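Local coordinates for protein O-methyltransferase (Saccharopolyspora spinosa, PDB 4CE0) that probably transfers a methyl group from S-adenosyl-L-methionine to the 4'-hydroxyl of the rhamnose of spinosyn precursors, with the help of a magnesium ion, at residues A[74-85]-A[105-113]; A[176-187]-A[202-213]. One frame throughout, in Å; residues are numbered along the deposited sequence.

Contact 1: A[74-85]-A[105-113]; sequences GVPGDFAETGVW and RTVWVVDSF. With SAH (S-adenosyl-L-homocysteine), chain B.
The guanidinium of R105 grips one backbone oxygen end-on, in its own plane: NH1 and NH2 both reach V75 O at 2.7 Å, and NH1 also bonds G77 O. Arginine suits the place because its extended chain carries several donors to carbonyls ahead of the strand, while D102 holds NE. Next along, D78 is shared between two donors. T106 N meets its OD1 and W108 NE1 its OD2 at 2.9 Å, both from above the carboxylate plane, the indole N-H nearly straight at 169°; a water also joins OD1 to T106 OG1. Parallel strands 78-82 and 107-111 then pair through five backbone bonds, from F79 N to T106 O through G83 N to V110 O. Small A80 lies against W108 CB, and V84 CG2 packs on V109 CG1 at 3.7 Å. At the C-terminal end of strand 107-111, D111 OD2 turns its anti lone pair to V84 N (2.9 Å), which helps to fix the carboxylate. The same oxygen accepts from O3' of S-adenosyl-L-homocysteine at 2.7 Å, and OD1 from O2' at 2.8 Å. An acidic residue ending the second strand of a Rossmann-like fold thus accepts from both ribose hydroxyls, consistent with recognition of the cofactor's ribose.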
# COMPACT_ATOMS: atom_id res chain seq x y z
N GLY A 74 -25.68 -10.89 0.20
CA GLY A 74 -26.19 -11.22 -1.12
C GLY A 74 -26.97 -10.11 -1.81
O GLY A 74 -27.73 -10.36 -2.75
N VAL A 75 -26.77 -8.86 -1.40
CA VAL A 75 -27.44 -7.74 -2.07
C VAL A 75 -26.96 -7.66 -3.51
O VAL A 75 -25.77 -7.50 -3.74
CB VAL A 75 -27.17 -6.40 -1.37
CG1 VAL A 75 -27.97 -5.28 -2.01
CG2 VAL A 75 -27.47 -6.53 0.11
N PRO A 76 -27.87 -7.77 -4.48
CA PRO A 76 -27.33 -7.69 -5.84
C PRO A 76 -27.06 -6.26 -6.30
O PRO A 76 -27.68 -5.28 -5.85
CB PRO A 76 -28.43 -8.36 -6.68
CG PRO A 76 -29.67 -8.16 -5.93
CD PRO A 76 -29.31 -8.08 -4.46
N GLY A 77 -26.11 -6.14 -7.21
CA GLY A 77 -25.93 -4.90 -7.95
C GLY A 77 -24.51 -4.40 -7.98
O GLY A 77 -23.63 -4.99 -7.36
N ASP A 78 -24.31 -3.35 -8.76
CA ASP A 78 -23.01 -2.75 -8.95
C ASP A 78 -22.79 -1.71 -7.88
O ASP A 78 -23.66 -1.49 -6.99
CB ASP A 78 -22.94 -2.08 -10.33
CG ASP A 78 -22.95 -3.08 -11.46
OD1 ASP A 78 -22.55 -4.24 -11.25
OD2 ASP A 78 -23.37 -2.68 -12.57
N PHE A 79 -21.65 -1.06 -7.96
CA PHE A 79 -21.33 -0.00 -7.01
C PHE A 79 -21.16 1.22 -7.85
O PHE A 79 -20.69 1.12 -8.97
CB PHE A 79 -20.02 -0.28 -6.27
CG PHE A 79 -20.00 -1.55 -5.48
CD1 PHE A 79 -21.17 -2.17 -5.08
CD2 PHE A 79 -18.80 -2.11 -5.09
CE1 PHE A 79 -21.14 -3.36 -4.31
CE2 PHE A 79 -18.76 -3.28 -4.34
CZ PHE A 79 -19.94 -3.91 -3.95
N ALA A 80 -21.50 2.38 -7.32
CA ALA A 80 -21.33 3.59 -8.07
C ALA A 80 -20.94 4.72 -7.16
O ALA A 80 -21.53 4.85 -6.08
CB ALA A 80 -22.64 3.93 -8.82
N GLU A 81 -19.99 5.55 -7.60
CA GLU A 81 -19.72 6.82 -6.92
C GLU A 81 -19.89 8.01 -7.86
O GLU A 81 -19.29 8.07 -8.94
CB GLU A 81 -18.35 6.89 -6.23
CG GLU A 81 -18.19 8.18 -5.33
CD GLU A 81 -16.79 8.42 -4.81
OE1 GLU A 81 -15.84 8.20 -5.60
OE2 GLU A 81 -16.65 8.84 -3.62
N THR A 82 -20.73 8.94 -7.43
CA THR A 82 -20.97 10.16 -8.15
C THR A 82 -20.17 11.22 -7.47
O THR A 82 -20.57 11.78 -6.42
CB THR A 82 -22.49 10.54 -8.28
OG1 THR A 82 -23.13 10.64 -6.99
CG2 THR A 82 -23.20 9.51 -9.09
N GLY A 83 -19.03 11.50 -8.08
CA GLY A 83 -18.03 12.42 -7.55
C GLY A 83 -16.82 11.64 -7.06
O GLY A 83 -16.83 11.13 -5.93
N VAL A 84 -15.80 11.54 -7.91
CA VAL A 84 -14.67 10.63 -7.70
C VAL A 84 -13.31 11.31 -7.52
O VAL A 84 -12.40 10.71 -6.94
CB VAL A 84 -14.59 9.57 -8.83
CG1 VAL A 84 -15.96 9.06 -9.13
CG2 VAL A 84 -13.90 10.12 -10.13
N TRP A 85 -13.18 12.57 -7.97
CA TRP A 85 -11.92 13.30 -7.89
C TRP A 85 -10.82 12.43 -8.46
O TRP A 85 -10.89 12.05 -9.64
CB TRP A 85 -11.62 13.74 -6.46
CG TRP A 85 -10.51 14.71 -6.28
CD1 TRP A 85 -10.32 15.86 -6.99
CD2 TRP A 85 -9.48 14.68 -5.27
NE1 TRP A 85 -9.20 16.52 -6.52
CE2 TRP A 85 -8.68 15.82 -5.47
CE3 TRP A 85 -9.15 13.79 -4.25
CZ2 TRP A 85 -7.55 16.09 -4.68
CZ3 TRP A 85 -8.02 14.05 -3.47
CH2 TRP A 85 -7.23 15.19 -3.70
N ARG A 105 -19.52 -8.13 -10.10
CA ARG A 105 -19.95 -6.76 -9.89
C ARG A 105 -19.05 -5.71 -10.55
O ARG A 105 -17.85 -5.87 -10.67
CB ARG A 105 -20.04 -6.50 -8.38
CG ARG A 105 -20.94 -7.49 -7.67
CD ARG A 105 -20.96 -7.18 -6.21
NE ARG A 105 -21.72 -8.14 -5.40
CZ ARG A 105 -22.93 -7.92 -4.90
NH1 ARG A 105 -23.57 -6.77 -5.15
NH2 ARG A 105 -23.49 -8.84 -4.13
N THR A 106 -19.66 -4.59 -10.93
CA THR A 106 -18.97 -3.50 -11.59
C THR A 106 -18.93 -2.28 -10.68
O THR A 106 -19.84 -2.07 -9.90
CB THR A 106 -19.68 -3.15 -12.94
OG1 THR A 106 -19.37 -4.16 -13.89
CG2 THR A 106 -19.24 -1.77 -13.51
N VAL A 107 -17.87 -1.49 -10.82
CA VAL A 107 -17.70 -0.23 -10.10
C VAL A 107 -17.81 0.86 -11.14
O VAL A 107 -16.99 0.91 -12.08
CB VAL A 107 -16.33 -0.15 -9.35
CG1 VAL A 107 -16.13 1.23 -8.67
CG2 VAL A 107 -16.22 -1.29 -8.33
N TRP A 108 -18.85 1.68 -11.01
CA TRP A 108 -19.08 2.81 -11.89
C TRP A 108 -18.45 4.06 -11.35
O TRP A 108 -18.73 4.51 -10.23
CB TRP A 108 -20.58 3.03 -12.12
CG TRP A 108 -21.22 1.89 -12.82
CD1 TRP A 108 -21.73 0.74 -12.28
CD2 TRP A 108 -21.41 1.80 -14.23
NE1 TRP A 108 -22.23 -0.08 -13.28
CE2 TRP A 108 -22.03 0.55 -14.49
CE3 TRP A 108 -21.10 2.64 -15.30
CZ2 TRP A 108 -22.37 0.15 -15.78
CZ3 TRP A 108 -21.42 2.23 -16.58
CH2 TRP A 108 -22.05 1.00 -16.81
N VAL A 109 -17.61 4.65 -12.18
CA VAL A 109 -16.82 5.79 -11.77
C VAL A 109 -17.41 6.96 -12.51
O VAL A 109 -17.14 7.15 -13.71
CB VAL A 109 -15.35 5.60 -12.14
CG1 VAL A 109 -14.51 6.83 -11.75
CG2 VAL A 109 -14.83 4.34 -11.50
N VAL A 110 -18.24 7.73 -11.79
CA VAL A 110 -19.11 8.71 -12.42
C VAL A 110 -18.73 10.12 -12.04
O VAL A 110 -18.85 10.53 -10.87
CB VAL A 110 -20.60 8.51 -12.04
CG1 VAL A 110 -21.47 9.31 -12.97
CG2 VAL A 110 -21.01 7.04 -12.00
N ASP A 111 -18.33 10.90 -13.03
CA ASP A 111 -17.82 12.22 -12.77
C ASP A 111 -17.85 13.06 -14.04
O ASP A 111 -18.00 12.53 -15.14
CB ASP A 111 -16.38 12.11 -12.26
CG ASP A 111 -15.94 13.35 -11.51
OD1 ASP A 111 -15.60 14.36 -12.17
OD2 ASP A 111 -15.90 13.30 -10.27
N SER A 112 -17.68 14.37 -13.89
CA SER A 112 -17.43 15.21 -15.07
C SER A 112 -16.00 15.01 -15.59
O SER A 112 -15.75 15.13 -16.78
CB SER A 112 -17.59 16.68 -14.71
OG SER A 112 -16.60 17.02 -13.77
N PHE A 113 -15.07 14.71 -14.68
CA PHE A 113 -13.63 14.66 -14.98
C PHE A 113 -13.12 16.04 -15.43
O PHE A 113 -12.11 16.13 -16.14
CB PHE A 113 -13.28 13.55 -15.99
CG PHE A 113 -13.64 12.15 -15.50
CD1 PHE A 113 -12.84 11.50 -14.55
CD2 PHE A 113 -14.79 11.51 -15.95
CE1 PHE A 113 -13.19 10.24 -14.08
CE2 PHE A 113 -15.14 10.24 -15.49
CZ PHE A 113 -14.33 9.60 -14.55
N SAH B . -11.81 12.15 -2.94
CA SAH B . -13.25 12.42 -3.10
CB SAH B . -13.65 13.23 -4.31
CG SAH B . -15.01 13.85 -4.59
SD SAH B . -14.63 15.58 -5.01
C SAH B . -13.69 11.02 -3.28
O SAH B . -14.81 10.88 -3.75
OXT SAH B . -12.69 10.18 -2.84
C5' SAH B . -16.11 16.07 -5.96
C4' SAH B . -16.19 15.48 -7.37
O4' SAH B . -17.49 15.59 -7.89
C3' SAH B . -15.29 16.16 -8.40
O3' SAH B . -14.44 15.17 -8.95
C2' SAH B . -16.21 16.80 -9.45
O2' SAH B . -15.75 16.84 -10.82
C1' SAH B . -17.48 15.96 -9.27
N9 SAH B . -18.77 16.62 -9.58
C8 SAH B . -19.46 17.46 -8.74
N7 SAH B . -20.60 17.80 -9.34
C5 SAH B . -20.68 17.16 -10.53
C6 SAH B . -21.63 17.14 -11.56
N6 SAH B . -22.75 17.85 -11.47
N1 SAH B . -21.41 16.39 -12.69
C2 SAH B . -20.27 15.62 -12.82
N3 SAH B . -19.33 15.67 -11.82
C4 SAH B . -19.54 16.39 -10.68
O HOH W 1 -21.61 -5.89 -13.34

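Contact 2: A[176-187]-A[202-213]; sequences IQELAVLRLDGD and KLSPGGFVIIDD. With MG (magnesium ion), chain C; SAH (S-adenosyl-L-homocysteine), chain B.
D185, D212 and D213 converge on the magnesium ion, each giving one carboxylate oxygen: D185 OD1 and D212 OD2 lie 2.0 Å from the metal and D213 OD2 2.1 Å. Three waters complete six ligands, and aspartate suits the site because its short chain brings a hard anionic oxygen from a strand end. D185 and D212 both carry CG anti to the backbone N (chi1 -156° and -171°), and their carboxylate planes stand 38° apart, the three oxygens sharing one face of the coordination sphere; the divalent ion probably offsets the repulsion between the acids. D213 OD1 accepts from one metal-bound water and D185 OD2 from another; D187, in the second shell, accepts at OD1 from the third at 2.7 Å. The extended R183 bridges from NH1 to D185 OD2 at 3.0 Å, in the guanidinium plane but above the carboxylate. It also forms a salt bridge with D212 OD1, whose geometry is doubtful; R59 salt-bridges the same oxygen, and NH1 is shared with E81. The arginine would thereby balance part of the acidic charge, while I210 CG2 packs against CG and beside NE. Farther out, the ladder of strands 181-184 and 207-211, ending with D212 N on L184 O (2.9 Å), sets D185 beside D212, with D213 next in the chain. At the other end a type II turn, S204-G207, has at its third position G206, with the positive phi that glycine tolerates. Helix 56-73 covers F208 and I210, helix 189-199 packs on L182 and L184 from the opposite face, and strand 78-82 flanks strand 179-184.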
# COMPACT_ATOMS: atom_id res chain seq x y z
N ILE A 176 -26.56 1.94 -16.15
CA ILE A 176 -26.54 1.20 -14.88
C ILE A 176 -27.91 0.55 -14.67
O ILE A 176 -28.94 1.20 -14.80
CB ILE A 176 -26.21 2.16 -13.73
CG1 ILE A 176 -24.78 2.73 -13.89
CG2 ILE A 176 -26.36 1.48 -12.39
CD1 ILE A 176 -24.49 3.92 -13.01
N GLN A 177 -27.94 -0.74 -14.34
CA GLN A 177 -29.22 -1.44 -14.16
C GLN A 177 -29.61 -1.54 -12.70
O GLN A 177 -30.76 -1.28 -12.32
CB GLN A 177 -29.15 -2.86 -14.75
CG GLN A 177 -29.72 -2.99 -16.13
CD GLN A 177 -28.95 -2.20 -17.15
OE1 GLN A 177 -28.85 -0.98 -17.06
NE2 GLN A 177 -28.37 -2.90 -18.12
N GLU A 178 -28.67 -1.97 -11.87
CA GLU A 178 -28.91 -1.99 -10.43
C GLU A 178 -27.65 -1.73 -9.62
O GLU A 178 -26.54 -1.94 -10.07
CB GLU A 178 -29.60 -3.30 -10.00
CG GLU A 178 -28.91 -4.57 -10.37
CD GLU A 178 -29.74 -5.81 -10.07
OE1 GLU A 178 -30.78 -5.69 -9.40
OE2 GLU A 178 -29.35 -6.92 -10.48
N LEU A 179 -27.88 -1.26 -8.41
CA LEU A 179 -26.81 -0.85 -7.54
C LEU A 179 -27.05 -1.49 -6.20
O LEU A 179 -28.18 -1.54 -5.73
CB LEU A 179 -26.80 0.69 -7.38
CG LEU A 179 -26.38 1.52 -8.61
CD1 LEU A 179 -26.62 3.02 -8.40
CD2 LEU A 179 -24.93 1.28 -8.94
N ALA A 180 -25.96 -1.94 -5.59
CA ALA A 180 -26.00 -2.38 -4.21
C ALA A 180 -25.43 -1.30 -3.30
O ALA A 180 -25.74 -1.26 -2.10
CB ALA A 180 -25.19 -3.66 -4.05
N VAL A 181 -24.56 -0.45 -3.85
CA VAL A 181 -24.00 0.66 -3.08
C VAL A 181 -23.99 1.92 -3.95
O VAL A 181 -23.57 1.89 -5.08
CB VAL A 181 -22.55 0.35 -2.56
CG1 VAL A 181 -21.89 1.59 -1.94
CG2 VAL A 181 -22.54 -0.82 -1.62
N LEU A 182 -24.43 3.03 -3.39
CA LEU A 182 -24.49 4.29 -4.13
C LEU A 182 -23.82 5.31 -3.25
O LEU A 182 -24.33 5.63 -2.16
CB LEU A 182 -25.96 4.67 -4.43
CG LEU A 182 -26.21 6.10 -4.93
CD1 LEU A 182 -25.46 6.33 -6.25
CD2 LEU A 182 -27.72 6.41 -5.09
N ARG A 183 -22.65 5.79 -3.68
CA ARG A 183 -21.89 6.76 -2.91
C ARG A 183 -21.97 8.14 -3.57
O ARG A 183 -21.68 8.28 -4.75
CB ARG A 183 -20.44 6.32 -2.73
CG ARG A 183 -19.67 7.17 -1.74
CD ARG A 183 -18.24 6.66 -1.45
NE ARG A 183 -17.95 7.16 -0.13
CZ ARG A 183 -17.51 8.38 0.14
NH1 ARG A 183 -17.15 9.21 -0.84
NH2 ARG A 183 -17.40 8.73 1.41
N LEU A 184 -22.45 9.13 -2.81
CA LEU A 184 -22.62 10.51 -3.32
C LEU A 184 -21.54 11.38 -2.72
O LEU A 184 -21.42 11.50 -1.49
CB LEU A 184 -23.98 11.08 -2.97
CG LEU A 184 -25.15 10.76 -3.89
CD1 LEU A 184 -25.43 9.29 -3.96
CD2 LEU A 184 -26.34 11.50 -3.37
N ASP A 185 -20.73 11.95 -3.58
CA ASP A 185 -19.67 12.82 -3.12
C ASP A 185 -19.52 13.94 -4.12
O ASP A 185 -18.42 14.29 -4.52
CB ASP A 185 -18.37 12.03 -2.94
CG ASP A 185 -17.41 12.70 -1.95
OD1 ASP A 185 -17.68 13.87 -1.54
OD2 ASP A 185 -16.39 12.06 -1.58
N GLY A 186 -20.66 14.46 -4.58
CA GLY A 186 -20.72 15.77 -5.19
C GLY A 186 -21.24 16.67 -4.09
O GLY A 186 -22.21 16.34 -3.40
N ASP A 187 -20.58 17.79 -3.87
CA ASP A 187 -20.95 18.66 -2.76
C ASP A 187 -22.25 19.45 -2.99
O ASP A 187 -22.98 19.75 -2.05
CB ASP A 187 -19.81 19.62 -2.50
CG ASP A 187 -18.56 18.91 -2.01
OD1 ASP A 187 -18.67 18.14 -1.02
OD2 ASP A 187 -17.49 19.08 -2.62
N LYS A 202 -32.51 2.66 -8.67
CA LYS A 202 -31.80 1.44 -9.09
C LYS A 202 -31.16 0.70 -7.92
O LYS A 202 -30.63 -0.42 -8.10
CB LYS A 202 -30.70 1.79 -10.11
CG LYS A 202 -31.24 2.22 -11.45
CD LYS A 202 -30.23 3.01 -12.27
CE LYS A 202 -30.84 3.39 -13.63
NZ LYS A 202 -30.05 4.45 -14.31
N LEU A 203 -31.18 1.32 -6.75
CA LEU A 203 -30.61 0.73 -5.56
C LEU A 203 -31.47 -0.40 -5.05
O LEU A 203 -32.64 -0.20 -4.68
CB LEU A 203 -30.47 1.76 -4.45
CG LEU A 203 -29.78 1.30 -3.17
CD1 LEU A 203 -28.28 0.93 -3.38
CD2 LEU A 203 -29.88 2.38 -2.09
N SER A 204 -30.87 -1.58 -4.98
CA SER A 204 -31.55 -2.77 -4.46
C SER A 204 -31.97 -2.59 -3.00
O SER A 204 -31.38 -1.78 -2.26
CB SER A 204 -30.64 -4.00 -4.56
OG SER A 204 -30.14 -4.18 -5.89
N PRO A 205 -33.01 -3.33 -2.58
CA PRO A 205 -33.29 -3.39 -1.15
C PRO A 205 -32.13 -4.04 -0.40
O PRO A 205 -31.51 -5.00 -0.87
CB PRO A 205 -34.57 -4.25 -1.06
CG PRO A 205 -34.64 -4.98 -2.34
CD PRO A 205 -34.01 -4.08 -3.37
N GLY A 206 -31.84 -3.48 0.76
CA GLY A 206 -30.68 -3.89 1.54
C GLY A 206 -29.40 -3.23 1.05
O GLY A 206 -28.33 -3.55 1.57
N GLY A 207 -29.51 -2.36 0.04
CA GLY A 207 -28.36 -1.62 -0.50
C GLY A 207 -28.13 -0.36 0.31
O GLY A 207 -28.99 0.03 1.11
N PHE A 208 -27.00 0.30 0.09
CA PHE A 208 -26.61 1.46 0.89
C PHE A 208 -26.54 2.72 0.07
O PHE A 208 -26.00 2.75 -1.06
CB PHE A 208 -25.22 1.23 1.52
CG PHE A 208 -25.20 0.22 2.62
CD1 PHE A 208 -24.99 -1.12 2.34
CD2 PHE A 208 -25.38 0.62 3.96
CE1 PHE A 208 -24.97 -2.07 3.35
CE2 PHE A 208 -25.35 -0.32 4.97
CZ PHE A 208 -25.15 -1.66 4.68
N VAL A 209 -27.05 3.79 0.67
CA VAL A 209 -26.75 5.14 0.20
C VAL A 209 -25.80 5.77 1.20
O VAL A 209 -26.10 5.85 2.41
CB VAL A 209 -27.99 6.05 0.10
CG1 VAL A 209 -27.55 7.36 -0.54
CG2 VAL A 209 -29.03 5.42 -0.72
N ILE A 210 -24.66 6.23 0.67
CA ILE A 210 -23.65 6.91 1.44
C ILE A 210 -23.57 8.38 0.99
O ILE A 210 -23.43 8.70 -0.19
CB ILE A 210 -22.30 6.22 1.27
CG1 ILE A 210 -22.36 4.80 1.85
CG2 ILE A 210 -21.21 6.99 1.97
CD1 ILE A 210 -21.16 3.98 1.51
N ILE A 211 -23.69 9.28 1.95
CA ILE A 211 -23.69 10.72 1.66
C ILE A 211 -22.40 11.30 2.27
O ILE A 211 -22.29 11.44 3.48
CB ILE A 211 -24.88 11.43 2.28
CG1 ILE A 211 -26.20 10.72 1.96
CG2 ILE A 211 -24.92 12.88 1.80
CD1 ILE A 211 -26.64 10.83 0.51
N ASP A 212 -21.43 11.63 1.44
CA ASP A 212 -20.12 11.90 1.99
C ASP A 212 -20.09 13.20 2.80
O ASP A 212 -19.32 13.31 3.73
CB ASP A 212 -19.05 11.93 0.88
CG ASP A 212 -17.64 11.99 1.45
OD1 ASP A 212 -17.16 10.94 1.94
OD2 ASP A 212 -17.01 13.08 1.44
N ASP A 213 -20.93 14.16 2.42
CA ASP A 213 -20.97 15.48 3.06
C ASP A 213 -22.36 15.85 3.52
O ASP A 213 -22.83 16.98 3.31
CB ASP A 213 -20.49 16.56 2.08
CG ASP A 213 -19.03 16.43 1.76
OD1 ASP A 213 -18.20 16.93 2.56
OD2 ASP A 213 -18.71 15.79 0.74
MG MG C . -17.04 14.66 0.23
N SAH B . -11.81 12.15 -2.94
CA SAH B . -13.25 12.42 -3.10
CB SAH B . -13.65 13.23 -4.31
CG SAH B . -15.01 13.85 -4.59
SD SAH B . -14.63 15.58 -5.01
C SAH B . -13.69 11.02 -3.28
O SAH B . -14.81 10.88 -3.75
OXT SAH B . -12.69 10.18 -2.84
C5' SAH B . -16.11 16.07 -5.96
C4' SAH B . -16.19 15.48 -7.37
O4' SAH B . -17.49 15.59 -7.89
C3' SAH B . -15.29 16.16 -8.40
O3' SAH B . -14.44 15.17 -8.95
C2' SAH B . -16.21 16.80 -9.45
O2' SAH B . -15.75 16.84 -10.82
C1' SAH B . -17.48 15.96 -9.27
N9 SAH B . -18.77 16.62 -9.58
C8 SAH B . -19.46 17.46 -8.74
N7 SAH B . -20.60 17.80 -9.34
C5 SAH B . -20.68 17.16 -10.53
C6 SAH B . -21.63 17.14 -11.56
N6 SAH B . -22.75 17.85 -11.47
N1 SAH B . -21.41 16.39 -12.69
C2 SAH B . -20.27 15.62 -12.82
N3 SAH B . -19.33 15.67 -11.82
C4 SAH B . -19.54 16.39 -10.68
O HOH W 2 -22.54 14.07 -0.41
O HOH W 3 -14.94 14.35 -0.25
O HOH W 4 -16.60 16.41 -0.81
O HOH W 5 -15.89 15.88 1.77

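Contacts 1 and 2 lie side by side in one mixed sheet, their centres about 8 Å apart, and follow in series along the chain. Contact 1 pairs strands 78-82 and 107-111 of a beta-alpha-beta unit crossing over through helix 88-100; contact 2 pairs strands 179-184 and 207-211, with helix 189-199 between them. The seam is the neighbouring pair 78-82 and 179-184, where D78 O and A180 N lie 2.7 Å apart. All four strands are parallel, so their C-terminal ends lie at the same end of the sheet. There contact 1 supplies cofactor-binding residues and contact 2 the magnesium ligands, an arrangement consistent with a metal that positions the acceptor hydroxyl close to the methyl donor.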